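Local coordinates for protein tRNA modification GTPase MnmE (Chlorobium tepidum, PDB 3GEE) that probably hydrolyses GTP and helps add a carboxymethylaminomethyl group to the wobble uridine of certain tRNAs, at residues Leu57-Gly68 against Glu79-Arg89; Arg69-Val77 against Val108-Leu116. All coordinates share one frame; numbering follows the deposited sequence.

Contact 1: residues Leu57-Gly68 against Glu79-Arg89. With FON (N-{[4-({[(6R)-2-amino-5-formyl-4-oxo-1,4,5,6,7,8-hexahydropteridin-6-yl]methyl}amino)phenyl]carbonyl}-L-glutamic acid), chain C; FON (N-{[4-({[(6R)-2-amino-5-formyl-4-oxo-1,4,5,6,7,8-hexahydropteridin-6-yl]methyl}amino)phenyl]carbonyl}-L-glutamic acid), chain B.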
loop_
_atom_site.group_PDB
_atom_site.type_symbol
_atom_site.label_atom_id
_atom_site.label_comp_id
_atom_site.label_asym_id
_atom_site.label_seq_id
_atom_site.Cartn_x
_atom_site.Cartn_y
_atom_site.Cartn_z
ATOM N N LEU A 57 -25.085 -13.038 -3.509
ATOM C CA LEU A 57 -24.461 -12.551 -2.283
ATOM C C LEU A 57 -25.479 -12.261 -1.181
ATOM O O LEU A 57 -25.260 -12.612 -0.022
ATOM C CB LEU A 57 -23.619 -11.299 -2.575
ATOM C CG LEU A 57 -22.089 -11.369 -2.673
ATOM C CD1 LEU A 57 -21.558 -12.700 -3.200
ATOM C CD2 LEU A 57 -21.579 -10.219 -3.529
ATOM N N ALA A 58 -26.589 -11.626 -1.546
ATOM C CA ALA A 58 -27.645 -11.313 -0.591
ATOM C C ALA A 58 -28.267 -12.572 0.021
ATOM O O ALA A 58 -28.987 -12.491 1.015
ATOM C CB ALA A 58 -28.714 -10.448 -1.246
ATOM N N GLU A 59 -27.971 -13.727 -0.571
ATOM C CA GLU A 59 -28.478 -15.011 -0.104
ATOM C C GLU A 59 -27.436 -15.794 0.694
ATOM O O GLU A 59 -27.680 -16.933 1.085
ATOM C CB GLU A 59 -28.916 -15.863 -1.295
ATOM C CG GLU A 59 -30.054 -15.288 -2.127
ATOM C CD GLU A 59 -30.360 -16.139 -3.359
ATOM O OE1 GLU A 59 -29.453 -16.856 -3.848
ATOM O OE2 GLU A 59 -31.513 -16.089 -3.839
ATOM N N ALA A 60 -26.282 -15.187 0.935
ATOM C CA ALA A 60 -25.143 -15.902 1.508
ATOM C C ALA A 60 -25.027 -15.727 3.014
ATOM O O ALA A 60 -25.439 -14.708 3.566
ATOM C CB ALA A 60 -23.864 -15.462 0.831
ATOM N N ALA A 61 -24.458 -16.733 3.669
ATOM C CA ALA A 61 -24.208 -16.681 5.103
ATOM C C ALA A 61 -23.051 -15.736 5.424
ATOM O O ALA A 61 -22.192 -15.482 4.585
ATOM C CB ALA A 61 -23.905 -18.066 5.621
ATOM N N GLY A 62 -23.028 -15.215 6.644
ATOM C CA GLY A 62 -21.893 -14.422 7.112
ATOM C C GLY A 62 -20.615 -15.239 7.157
ATOM O O GLY A 62 -20.653 -16.453 7.337
ATOM N N TYR A 63 -19.488 -14.556 6.978
ATOM C CA TYR A 63 -18.147 -15.155 6.990
ATOM C C TYR A 63 -17.881 -16.128 5.848
ATOM O O TYR A 63 -17.105 -17.076 5.981
ATOM C CB TYR A 63 -17.819 -15.750 8.361
ATOM C CG TYR A 63 -17.375 -14.682 9.322
ATOM C CD1 TYR A 63 -18.287 -14.033 10.157
ATOM C CD2 TYR A 63 -16.044 -14.284 9.365
ATOM C CE1 TYR A 63 -17.872 -13.034 11.028
ATOM C CE2 TYR A 63 -15.620 -13.292 10.225
ATOM C CZ TYR A 63 -16.531 -12.670 11.051
ATOM O OH TYR A 63 -16.078 -11.688 11.899
ATOM N N THR A 64 -18.500 -15.844 4.709
ATOM C CA THR A 64 -18.463 -16.728 3.557
ATOM C C THR A 64 -17.907 -15.980 2.337
ATOM O O THR A 64 -18.282 -14.836 2.069
ATOM C CB THR A 64 -19.872 -17.337 3.312
ATOM O OG1 THR A 64 -19.763 -18.522 2.526
ATOM C CG2 THR A 64 -20.785 -16.358 2.620
ATOM N N ALA A 65 -16.990 -16.617 1.620
ATOM C CA ALA A 65 -16.266 -15.970 0.521
ATOM C C ALA A 65 -16.747 -16.463 -0.835
ATOM O O ALA A 65 -17.123 -17.626 -0.977
ATOM C CB ALA A 65 -14.777 -16.203 0.665
ATOM N N HIS A 66 -16.725 -15.580 -1.830
ATOM C CA HIS A 66 -17.268 -15.892 -3.150
ATOM C C HIS A 66 -16.398 -15.386 -4.290
ATOM O O HIS A 66 -16.117 -14.191 -4.394
ATOM C CB HIS A 66 -18.676 -15.325 -3.273
ATOM C CG HIS A 66 -19.549 -15.668 -2.114
ATOM N ND1 HIS A 66 -20.333 -16.799 -2.087
ATOM C CD2 HIS A 66 -19.730 -15.054 -0.924
ATOM C CE1 HIS A 66 -20.977 -16.856 -0.936
ATOM N NE2 HIS A 66 -20.628 -15.810 -0.212
ATOM N N PHE A 67 -15.982 -16.307 -5.147
ATOM C CA PHE A 67 -15.132 -15.972 -6.273
ATOM C C PHE A 67 -15.970 -15.654 -7.495
ATOM O O PHE A 67 -16.650 -16.527 -8.038
ATOM C CB PHE A 67 -14.159 -17.115 -6.579
ATOM C CG PHE A 67 -13.397 -16.924 -7.846
ATOM C CD1 PHE A 67 -12.457 -15.909 -7.962
ATOM C CD2 PHE A 67 -13.622 -17.744 -8.933
ATOM C CE1 PHE A 67 -11.753 -15.723 -9.149
ATOM C CE2 PHE A 67 -12.921 -17.569 -10.121
ATOM C CZ PHE A 67 -11.986 -16.559 -10.229
ATOM N N GLY A 68 -15.917 -14.401 -7.931
ATOM C CA GLY A 68 -16.632 -13.982 -9.132
ATOM C C GLY A 68 -15.986 -12.822 -9.859
ATOM O O GLY A 68 -14.800 -12.539 -9.669
ATOM N N GLU A 79 -11.463 -9.766 -11.681
ATOM C CA GLU A 79 -11.780 -11.026 -11.048
ATOM C C GLU A 79 -11.478 -10.839 -9.577
ATOM O O GLU A 79 -10.331 -10.593 -9.213
ATOM C CB GLU A 79 -10.869 -12.098 -11.613
ATOM C CG GLU A 79 -11.524 -13.427 -11.840
ATOM C CD GLU A 79 -10.642 -14.347 -12.655
ATOM O OE1 GLU A 79 -9.438 -14.457 -12.318
ATOM O OE2 GLU A 79 -11.154 -14.950 -13.630
ATOM N N VAL A 80 -12.495 -10.937 -8.728
ATOM C CA VAL A 80 -12.316 -10.678 -7.292
ATOM C C VAL A 80 -12.797 -11.832 -6.413
ATOM O O VAL A 80 -13.239 -12.863 -6.924
ATOM C CB VAL A 80 -13.015 -9.369 -6.856
ATOM C CG1 VAL A 80 -12.578 -8.211 -7.750
ATOM C CG2 VAL A 80 -14.533 -9.524 -6.875
ATOM N N ILE A 81 -12.679 -11.654 -5.098
ATOM C CA ILE A 81 -13.295 -12.549 -4.123
ATOM C C ILE A 81 -14.104 -11.717 -3.140
ATOM O O ILE A 81 -13.561 -10.830 -2.464
ATOM C CB ILE A 81 -12.262 -13.441 -3.391
ATOM C CG1 ILE A 81 -11.817 -14.575 -4.317
ATOM C CG2 ILE A 81 -12.842 -13.995 -2.084
ATOM C CD1 ILE A 81 -10.929 -15.620 -3.675
ATOM N N ALA A 82 -15.406 -11.982 -3.080
ATOM C CA ALA A 82 -16.283 -11.220 -2.200
ATOM C C ALA A 82 -16.409 -11.927 -0.863
ATOM O O ALA A 82 -16.582 -13.147 -0.813
ATOM C CB ALA A 82 -17.644 -11.009 -2.839
ATOM N N LEU A 83 -16.294 -11.162 0.218
ATOM C CA LEU A 83 -16.460 -11.703 1.556
ATOM C C LEU A 83 -17.690 -11.086 2.196
ATOM O O LEU A 83 -17.712 -9.887 2.503
ATOM C CB LEU A 83 -15.222 -11.454 2.419
ATOM C CG LEU A 83 -15.157 -12.114 3.801
ATOM C CD1 LEU A 83 -15.561 -13.575 3.750
ATOM C CD2 LEU A 83 -13.765 -11.984 4.384
ATOM N N VAL A 84 -18.712 -11.913 2.392
ATOM C CA VAL A 84 -19.957 -11.467 2.998
ATOM C C VAL A 84 -19.824 -11.463 4.523
ATOM O O VAL A 84 -19.274 -12.399 5.106
ATOM C CB VAL A 84 -21.149 -12.361 2.542
ATOM C CG1 VAL A 84 -22.444 -11.943 3.217
ATOM C CG2 VAL A 84 -21.304 -12.316 1.017
ATOM N N PHE A 85 -20.287 -10.380 5.142
ATOM C CA PHE A 85 -20.451 -10.291 6.589
ATOM C C PHE A 85 -21.875 -9.835 6.826
ATOM O O PHE A 85 -22.397 -8.994 6.083
ATOM C CB PHE A 85 -19.541 -9.236 7.209
ATOM C CG PHE A 85 -18.078 -9.529 7.106
ATOM C CD1 PHE A 85 -17.333 -9.052 6.028
ATOM C CD2 PHE A 85 -17.429 -10.224 8.110
ATOM C CE1 PHE A 85 -15.969 -9.296 5.932
ATOM C CE2 PHE A 85 -16.064 -10.474 8.026
ATOM C CZ PHE A 85 -15.331 -10.004 6.933
ATOM N N ARG A 86 -22.493 -10.354 7.882
ATOM C CA ARG A 86 -23.894 -10.062 8.148
ATOM C C ARG A 86 -24.178 -9.563 9.549
ATOM O O ARG A 86 -23.327 -9.627 10.439
ATOM C CB ARG A 86 -24.739 -11.307 7.896
ATOM C CG ARG A 86 -25.053 -11.549 6.454
ATOM C CD ARG A 86 -26.251 -12.434 6.329
ATOM N NE ARG A 86 -26.498 -12.788 4.941
ATOM C CZ ARG A 86 -27.365 -12.169 4.145
ATOM N NH1 ARG A 86 -28.092 -11.151 4.590
ATOM N NH2 ARG A 86 -27.505 -12.583 2.897
ATOM N N ALA A 87 -25.404 -9.069 9.721
ATOM C CA ALA A 87 -26.023 -8.892 11.038
ATOM C C ALA A 87 -25.137 -8.012 11.916
ATOM O O ALA A 87 -24.714 -6.950 11.444
ATOM C CB ALA A 87 -26.321 -10.258 11.677
ATOM N N PRO A 88 -24.850 -8.430 13.174
ATOM C CA PRO A 88 -23.895 -7.659 13.960
ATOM C C PRO A 88 -22.477 -8.214 13.821
ATOM O O PRO A 88 -21.530 -7.637 14.359
ATOM C CB PRO A 88 -24.389 -7.885 15.382
ATOM C CG PRO A 88 -24.868 -9.290 15.361
ATOM C CD PRO A 88 -25.366 -9.568 13.955
ATOM N N ARG A 89 -22.349 -9.321 13.096
ATOM C CA ARG A 89 -21.135 -10.119 13.099
ATOM C C ARG A 89 -20.192 -9.685 11.976
ATOM O O ARG A 89 -19.826 -10.476 11.098
ATOM C CB ARG A 89 -21.509 -11.598 13.003
ATOM C CG ARG A 89 -20.549 -12.557 13.688
ATOM C CD ARG A 89 -21.009 -14.009 13.517
ATOM N NE ARG A 89 -21.475 -14.270 12.151
ATOM C CZ ARG A 89 -21.665 -15.481 11.621
ATOM N NH1 ARG A 89 -21.418 -16.586 12.329
ATOM N NH2 ARG A 89 -22.095 -15.584 10.367
HETATM N N1 FON C . -8.818 -12.250 -3.284
HETATM C C2 FON C . -8.291 -13.101 -2.381
HETATM N NA2 FON C . -8.721 -13.040 -1.094
HETATM N N3 FON C . -7.346 -14.019 -2.717
HETATM C C4 FON C . -6.869 -14.141 -3.975
HETATM O O4 FON C . -6.000 -15.006 -4.214
HETATM C C4A FON C . -7.409 -13.211 -5.010
HETATM N N5 FON C . -7.105 -13.153 -6.375
HETATM C C6 FON C . -8.323 -12.920 -7.172
HETATM C C7 FON C . -8.606 -11.448 -6.895
HETATM N N8 FON C . -8.966 -11.378 -5.486
HETATM C C8A FON C . -8.440 -12.245 -4.573
HETATM C C9 FON C . -8.223 -13.248 -8.664
HETATM N N10 FON C . -7.710 -14.588 -8.911
HETATM C C11 FON C . -9.158 -18.304 -7.672
HETATM C C12 FON C . -9.019 -17.983 -9.021
HETATM C C13 FON C . -8.536 -16.736 -9.415
HETATM C C14 FON C . -8.199 -15.778 -8.462
HETATM C C15 FON C . -8.323 -16.105 -7.103
HETATM C C16 FON C . -8.807 -17.355 -6.706
HETATM C C FON C . -9.681 -19.671 -7.306
HETATM O O FON C . -9.919 -19.938 -6.138
HETATM N N FON C . -9.846 -20.559 -8.295
HETATM C CA FON C . -10.899 -21.563 -8.423
HETATM C CB FON C . -12.284 -20.930 -8.597
HETATM C CG FON C . -13.445 -21.921 -8.456
HETATM C CD FON C . -14.633 -21.283 -7.761
HETATM O OE1 FON C . -14.613 -21.187 -6.512
HETATM O OE2 FON C . -15.600 -20.879 -8.454
HETATM C CT FON C . -10.593 -22.460 -9.595
HETATM O O1 FON C . -10.707 -23.701 -9.461
HETATM O O2 FON C . -10.231 -21.924 -10.668
HETATM C CP1 FON C . -5.928 -13.268 -6.824
HETATM O O3 FON C . -5.403 -12.350 -7.429
HETATM N N1 FON B . -10.068 -8.653 7.897
HETATM C C2 FON B . -11.152 -8.418 7.130
HETATM N NA2 FON B . -11.314 -9.134 5.987
HETATM N N3 FON B . -12.087 -7.489 7.462
HETATM C C4 FON B . -11.995 -6.739 8.582
HETATM O O4 FON B . -12.891 -5.902 8.828
HETATM C C4A FON B . -10.806 -6.949 9.459
HETATM N N5 FON B . -10.496 -6.327 10.673
HETATM C C6 FON B . -9.948 -7.302 11.634
HETATM C C7 FON B . -8.546 -7.535 11.084
HETATM N N8 FON B . -8.734 -8.212 9.809
HETATM C C8A FON B . -9.836 -7.982 9.036
HETATM C C9 FON B . -9.959 -6.876 13.105
HETATM N N10 FON B . -11.269 -6.417 13.546
HETATM C C11 FON B . -14.953 -8.382 13.560
HETATM C C12 FON B . -14.371 -7.905 14.733
HETATM C C13 FON B . -13.139 -7.254 14.708
HETATM C C14 FON B . -12.457 -7.084 13.507
HETATM C C15 FON B . -13.049 -7.549 12.323
HETATM C C16 FON B . -14.284 -8.202 12.345
HETATM C C FON B . -16.291 -9.074 13.649
HETATM O O FON B . -16.770 -9.601 12.656
HETATM N N FON B . -16.919 -9.065 14.832
HETATM C CA FON B . -17.734 -10.127 15.416
HETATM C CB FON B . -16.911 -11.382 15.727
HETATM C CG FON B . -17.756 -12.612 16.076
HETATM C CD FON B . -17.139 -13.882 15.521
HETATM O OE1 FON B . -17.315 -14.151 14.309
HETATM O OE2 FON B . -16.479 -14.625 16.288
HETATM C CT FON B . -18.390 -9.618 16.673
HETATM O O1 FON B . -19.608 -9.850 16.864
HETATM O O2 FON B . -17.687 -8.975 17.486
HETATM C CP1 FON B . -10.658 -5.089 10.875
HETATM O O3 FON B . -9.704 -4.370 11.119
#

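Contact 2: residues Arg69-Val77 against Val108-Leu116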
loop_
_atom_site.group_PDB
_atom_site.type_symbol
_atom_site.label_atom_id
_atom_site.label_comp_id
_atom_site.label_asym_id
_atom_site.label_seq_id
_atom_site.Cartn_x
_atom_site.Cartn_y
_atom_site.Cartn_z
ATOM N N ARG A 69 -16.773 -12.149 -10.693
ATOM C CA ARG A 69 -16.288 -11.030 -11.492
ATOM C C ARG A 69 -17.101 -9.772 -11.236
ATOM O O ARG A 69 -18.304 -9.846 -10.986
ATOM C CB ARG A 69 -16.341 -11.377 -12.976
ATOM C CG ARG A 69 -15.295 -12.375 -13.396
ATOM C CD ARG A 69 -15.464 -12.792 -14.843
ATOM N NE ARG A 69 -14.348 -13.632 -15.268
ATOM C CZ ARG A 69 -14.194 -14.122 -16.493
ATOM N NH1 ARG A 69 -15.088 -13.865 -17.442
ATOM N NH2 ARG A 69 -13.137 -14.874 -16.773
ATOM N N LEU A 70 -16.440 -8.619 -11.289
ATOM C CA LEU A 70 -17.142 -7.343 -11.221
ATOM C C LEU A 70 -17.380 -6.834 -12.634
ATOM O O LEU A 70 -16.580 -7.086 -13.532
ATOM C CB LEU A 70 -16.354 -6.337 -10.391
ATOM C CG LEU A 70 -16.279 -6.656 -8.897
ATOM C CD1 LEU A 70 -15.210 -5.824 -8.216
ATOM C CD2 LEU A 70 -17.636 -6.447 -8.237
ATOM N N TYR A 71 -18.490 -6.135 -12.834
ATOM C CA TYR A 71 -18.891 -5.713 -14.168
ATOM C C TYR A 71 -19.484 -4.322 -14.164
ATOM O O TYR A 71 -20.247 -3.963 -13.264
ATOM C CB TYR A 71 -19.914 -6.688 -14.759
ATOM C CG TYR A 71 -19.311 -7.837 -15.530
ATOM C CD1 TYR A 71 -18.944 -9.019 -14.888
ATOM C CD2 TYR A 71 -19.113 -7.748 -16.906
ATOM C CE1 TYR A 71 -18.390 -10.078 -15.598
ATOM C CE2 TYR A 71 -18.559 -8.803 -17.625
ATOM C CZ TYR A 71 -18.201 -9.964 -16.963
ATOM O OH TYR A 71 -17.650 -11.013 -17.661
ATOM N N ASP A 72 -19.125 -3.543 -15.178
ATOM C CA ASP A 72 -19.791 -2.279 -15.437
ATOM C C ASP A 72 -20.672 -2.485 -16.662
ATOM O O ASP A 72 -20.474 -1.854 -17.696
ATOM C CB ASP A 72 -18.774 -1.153 -15.649
ATOM C CG ASP A 72 -19.372 0.227 -15.409
ATOM O OD1 ASP A 72 -20.185 0.687 -16.241
ATOM O OD2 ASP A 72 -19.024 0.861 -14.389
ATOM N N GLY A 73 -21.636 -3.394 -16.521
ATOM C CA GLY A 73 -22.520 -3.795 -17.605
ATOM C C GLY A 73 -21.741 -4.328 -18.790
ATOM O O GLY A 73 -21.350 -3.561 -19.675
ATOM N N GLU A 74 -21.510 -5.641 -18.806
ATOM C CA GLU A 74 -20.755 -6.309 -19.888
ATOM C C GLU A 74 -19.290 -5.881 -19.992
ATOM O O GLU A 74 -18.580 -6.314 -20.899
ATOM C CB GLU A 74 -21.451 -6.160 -21.254
ATOM C CG GLU A 74 -22.280 -7.365 -21.683
ATOM C CD GLU A 74 -23.666 -7.398 -21.059
ATOM O OE1 GLU A 74 -24.655 -7.444 -21.822
ATOM O OE2 GLU A 74 -23.774 -7.380 -19.811
ATOM N N GLU A 75 -18.848 -5.031 -19.066
ATOM C CA GLU A 75 -17.458 -4.610 -19.015
ATOM C C GLU A 75 -16.800 -5.190 -17.774
ATOM O O GLU A 75 -17.021 -4.719 -16.660
ATOM C CB GLU A 75 -17.346 -3.085 -19.047
ATOM C CG GLU A 75 -15.911 -2.580 -19.076
ATOM C CD GLU A 75 -15.681 -1.464 -20.086
ATOM O OE1 GLU A 75 -16.205 -1.545 -21.225
ATOM O OE2 GLU A 75 -14.953 -0.508 -19.743
ATOM N N MET A 76 -15.999 -6.227 -17.978
ATOM C CA MET A 76 -15.375 -6.944 -16.874
ATOM C C MET A 76 -14.348 -6.059 -16.179
ATOM O O MET A 76 -13.301 -5.744 -16.741
ATOM C CB MET A 76 -14.740 -8.240 -17.385
ATOM C CG MET A 76 -14.697 -9.354 -16.365
ATOM S SD MET A 76 -13.070 -9.600 -15.648
ATOM C CE MET A 76 -12.327 -10.649 -16.893
ATOM N N VAL A 77 -14.666 -5.640 -14.962
ATOM C CA VAL A 77 -13.790 -4.757 -14.205
ATOM C C VAL A 77 -12.595 -5.513 -13.626
ATOM O O VAL A 77 -11.447 -5.096 -13.801
ATOM C CB VAL A 77 -14.568 -3.978 -13.121
ATOM C CG1 VAL A 77 -13.643 -3.472 -12.013
ATOM C CG2 VAL A 77 -15.332 -2.822 -13.761
ATOM N N VAL A 108 -7.876 -1.076 -8.796
ATOM C CA VAL A 108 -8.509 -0.809 -7.512
ATOM C C VAL A 108 -9.398 0.433 -7.582
ATOM O O VAL A 108 -10.517 0.425 -7.069
ATOM C CB VAL A 108 -7.482 -0.750 -6.343
ATOM C CG1 VAL A 108 -6.576 0.439 -6.454
ATOM C CG2 VAL A 108 -8.189 -0.717 -5.012
ATOM N N GLY A 109 -8.910 1.475 -8.255
ATOM C CA GLY A 109 -9.664 2.712 -8.447
ATOM C C GLY A 109 -10.927 2.492 -9.252
ATOM O O GLY A 109 -11.953 3.109 -8.982
ATOM N N ARG A 110 -10.845 1.615 -10.246
ATOM C CA ARG A 110 -12.005 1.229 -11.031
ATOM C C ARG A 110 -13.057 0.555 -10.157
ATOM O O ARG A 110 -14.256 0.846 -10.286
ATOM C CB ARG A 110 -11.596 0.294 -12.166
ATOM C CG ARG A 110 -11.722 0.889 -13.544
ATOM C CD ARG A 110 -13.189 1.031 -13.943
ATOM N NE ARG A 110 -13.378 0.827 -15.379
ATOM C CZ ARG A 110 -14.552 0.581 -15.955
ATOM N NH1 ARG A 110 -15.662 0.510 -15.222
ATOM N NH2 ARG A 110 -14.615 0.404 -17.272
ATOM N N VAL A 111 -12.603 -0.337 -9.274
ATOM C CA VAL A 111 -13.484 -1.045 -8.359
ATOM C C VAL A 111 -14.207 -0.058 -7.450
ATOM O O VAL A 111 -15.437 -0.111 -7.326
ATOM C CB VAL A 111 -12.720 -2.076 -7.498
ATOM C CG1 VAL A 111 -13.670 -2.784 -6.526
ATOM C CG2 VAL A 111 -12.006 -3.089 -8.380
ATOM N N LEU A 112 -13.448 0.844 -6.825
ATOM C CA LEU A 112 -14.036 1.845 -5.942
ATOM C C LEU A 112 -15.097 2.663 -6.673
ATOM O O LEU A 112 -16.166 2.926 -6.130
ATOM C CB LEU A 112 -12.967 2.755 -5.333
ATOM C CG LEU A 112 -13.493 3.865 -4.409
ATOM C CD1 LEU A 112 -14.160 3.291 -3.151
ATOM C CD2 LEU A 112 -12.400 4.842 -4.035
ATOM N N ARG A 113 -14.803 3.043 -7.912
ATOM C CA ARG A 113 -15.735 3.828 -8.708
ATOM C C ARG A 113 -17.018 3.045 -8.966
ATOM O O ARG A 113 -18.112 3.606 -8.916
ATOM C CB ARG A 113 -15.100 4.241 -10.034
ATOM C CG ARG A 113 -15.608 5.575 -10.552
ATOM C CD ARG A 113 -16.009 5.512 -12.023
ATOM N NE ARG A 113 -14.938 5.044 -12.905
ATOM C CZ ARG A 113 -15.030 4.981 -14.233
ATOM N NH1 ARG A 113 -14.000 4.540 -14.947
ATOM N NH2 ARG A 113 -16.147 5.357 -14.848
ATOM N N LEU A 114 -16.870 1.748 -9.236
ATOM C CA LEU A 114 -18.004 0.875 -9.529
ATOM C C LEU A 114 -18.983 0.853 -8.357
ATOM O O LEU A 114 -20.192 1.026 -8.543
ATOM C CB LEU A 114 -17.521 -0.537 -9.870
ATOM C CG LEU A 114 -18.544 -1.537 -10.405
ATOM C CD1 LEU A 114 -19.060 -1.120 -11.762
ATOM C CD2 LEU A 114 -17.931 -2.917 -10.487
ATOM N N MET A 115 -18.443 0.652 -7.156
ATOM C CA MET A 115 -19.197 0.782 -5.914
ATOM C C MET A 115 -19.876 2.144 -5.802
ATOM O O MET A 115 -21.065 2.228 -5.488
ATOM C CB MET A 115 -18.266 0.570 -4.720
ATOM C CG MET A 115 -18.142 -0.875 -4.207
ATOM S SD MET A 115 -18.471 -2.224 -5.365
ATOM C CE MET A 115 -20.262 -2.286 -5.306
ATOM N N LEU A 116 -19.120 3.204 -6.076
ATOM C CA LEU A 116 -19.607 4.573 -5.936
ATOM C C LEU A 116 -20.714 4.906 -6.926
ATOM O O LEU A 116 -21.622 5.675 -6.609
ATOM C CB LEU A 116 -18.454 5.567 -6.090
ATOM C CG LEU A 116 -17.391 5.624 -4.990
ATOM C CD1 LEU A 116 -16.206 6.434 -5.450
ATOM C CD2 LEU A 116 -17.956 6.194 -3.701
#

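Contact 1: residues Leu57-Gly68 against Glu79-Arg89
From Ala-65 opposite Leu-83 to Gly-68 opposite Val-80, strand 64-68 runs antiparallel to strand 79-85, their axes at 158° and 4.4 Å at closest. His-66 and Ala-82 form a hydrogen-bonded pair, with Ala-82 N reaching His-66 O at 2.7 Å, and Gly-68 and Val-80 bond reciprocally in the same way. At the other end both Tyr-63 and Thr-64 face Val-84, consistent with a G1 beta bulge, and Tyr-63 N meets Val-84 O at 2.9 Å.

The strands form a hairpin in the mixed sheet of the N-terminal domain, and the face bearing Phe-67 and Ile-81 lines a formyltetrahydrofolate pocket. One face of the Phe-67 ring lies against the ligand's benzoyl ring. With CG anti to the backbone N (chi1 171°), the ring leans over the neighbouring strand, bringing Phe-67 CD1 within 3.9 Å of Ile-81 CG1, at the ring's edge. On the reverse face, Val-84 CG2 touches His-66 CD2 at 3.7 Å and Leu-57 CG at 3.9 Å.

Beyond the bulge, Phe-85 presents its edge to the face of Tyr-63 in a T-shaped pair, centroids 5.0 Å apart. The Tyr-63 ring also reaches the other folate, near Phe-67 of the second subunit. Arg-86 extends to the preceding loop, where its NE donates to Ala-60 O (2.6 Å, 163° at the hydrogen), which lies in the guanidinium plane.

Contact 2: residues Arg69-Val77 against Val108-Leu116
Glu-75 OE2 is held by two arginines: Arg-110 NH2 in the helix lies 2.7 Å from it, and Arg-159 of the second subunit forms another salt bridge to the same oxygen. The other terminal nitrogen of Arg-110 serves Asp-72 in a longer salt bridge, NH1 to OD2 at 3.5 Å. The Arg-110 guanidinium thus meets Asp-72 and Glu-75 at its edge, although neither carboxylate is coplanar with it; the Asp-72 group is turned by 69°. Val-77 CG2 lies over one face of the guanidinium, 3.7 Å from Arg-110 NH1. The opposed charges probably keep all three groups ionised. Bends at chi2 and chi3 fold the Arg-110 chain across to the turn.

Inside this polar rim the contact is aliphatic. Leu-70 and Val-77, joined across the hairpin by the bond from Val-77 N to Leu-70 O, both point their side chains at the helix. Val-111 takes one of them on each branch: its CG1 meets Leu-70 CD1 at 3.8 Å, its CG2 meets Val-77 CG1 at 4.0 Å. One turn on, Leu-114 crosses Leu-70 at a slant, its CD2 3.8 Å from Leu-70 CB, while its CD1 slides past the Asp-72 carboxylate, 3.3 Å from OD2. Val-47 of helix 40-47 also touches Leu-70 and Leu-114.

Strand 69-71 and helix 108-116 cross at 62°, their axes 9.8 Å apart. This is helix-on-sheet packing of an alpha/beta layer, with helix 105-117 lying against the end of the hairpin in the N-terminal, folate-binding domain.

How the contacts relate
From the N terminus the chain enters strand 64-71 through 57-68, turns at the tip of the hairpin within 69-77, and returns along strand 76-85 through 79-89. Contact 1 closes this short loop. Contact 2 closes a longer one, from the hairpin tip through strand 96-102 to helix 105-117. The second segment of contact 1 falls inside that longer loop, so the two contacts cross rather than nest. Their centres are about 17 Å apart, and they meet where Val-80 CG1 packs on Leu-70 CD1 at 3.6 Å. Together they join the hairpin's strands and dock its tip on the helix; both also touch the second subunit.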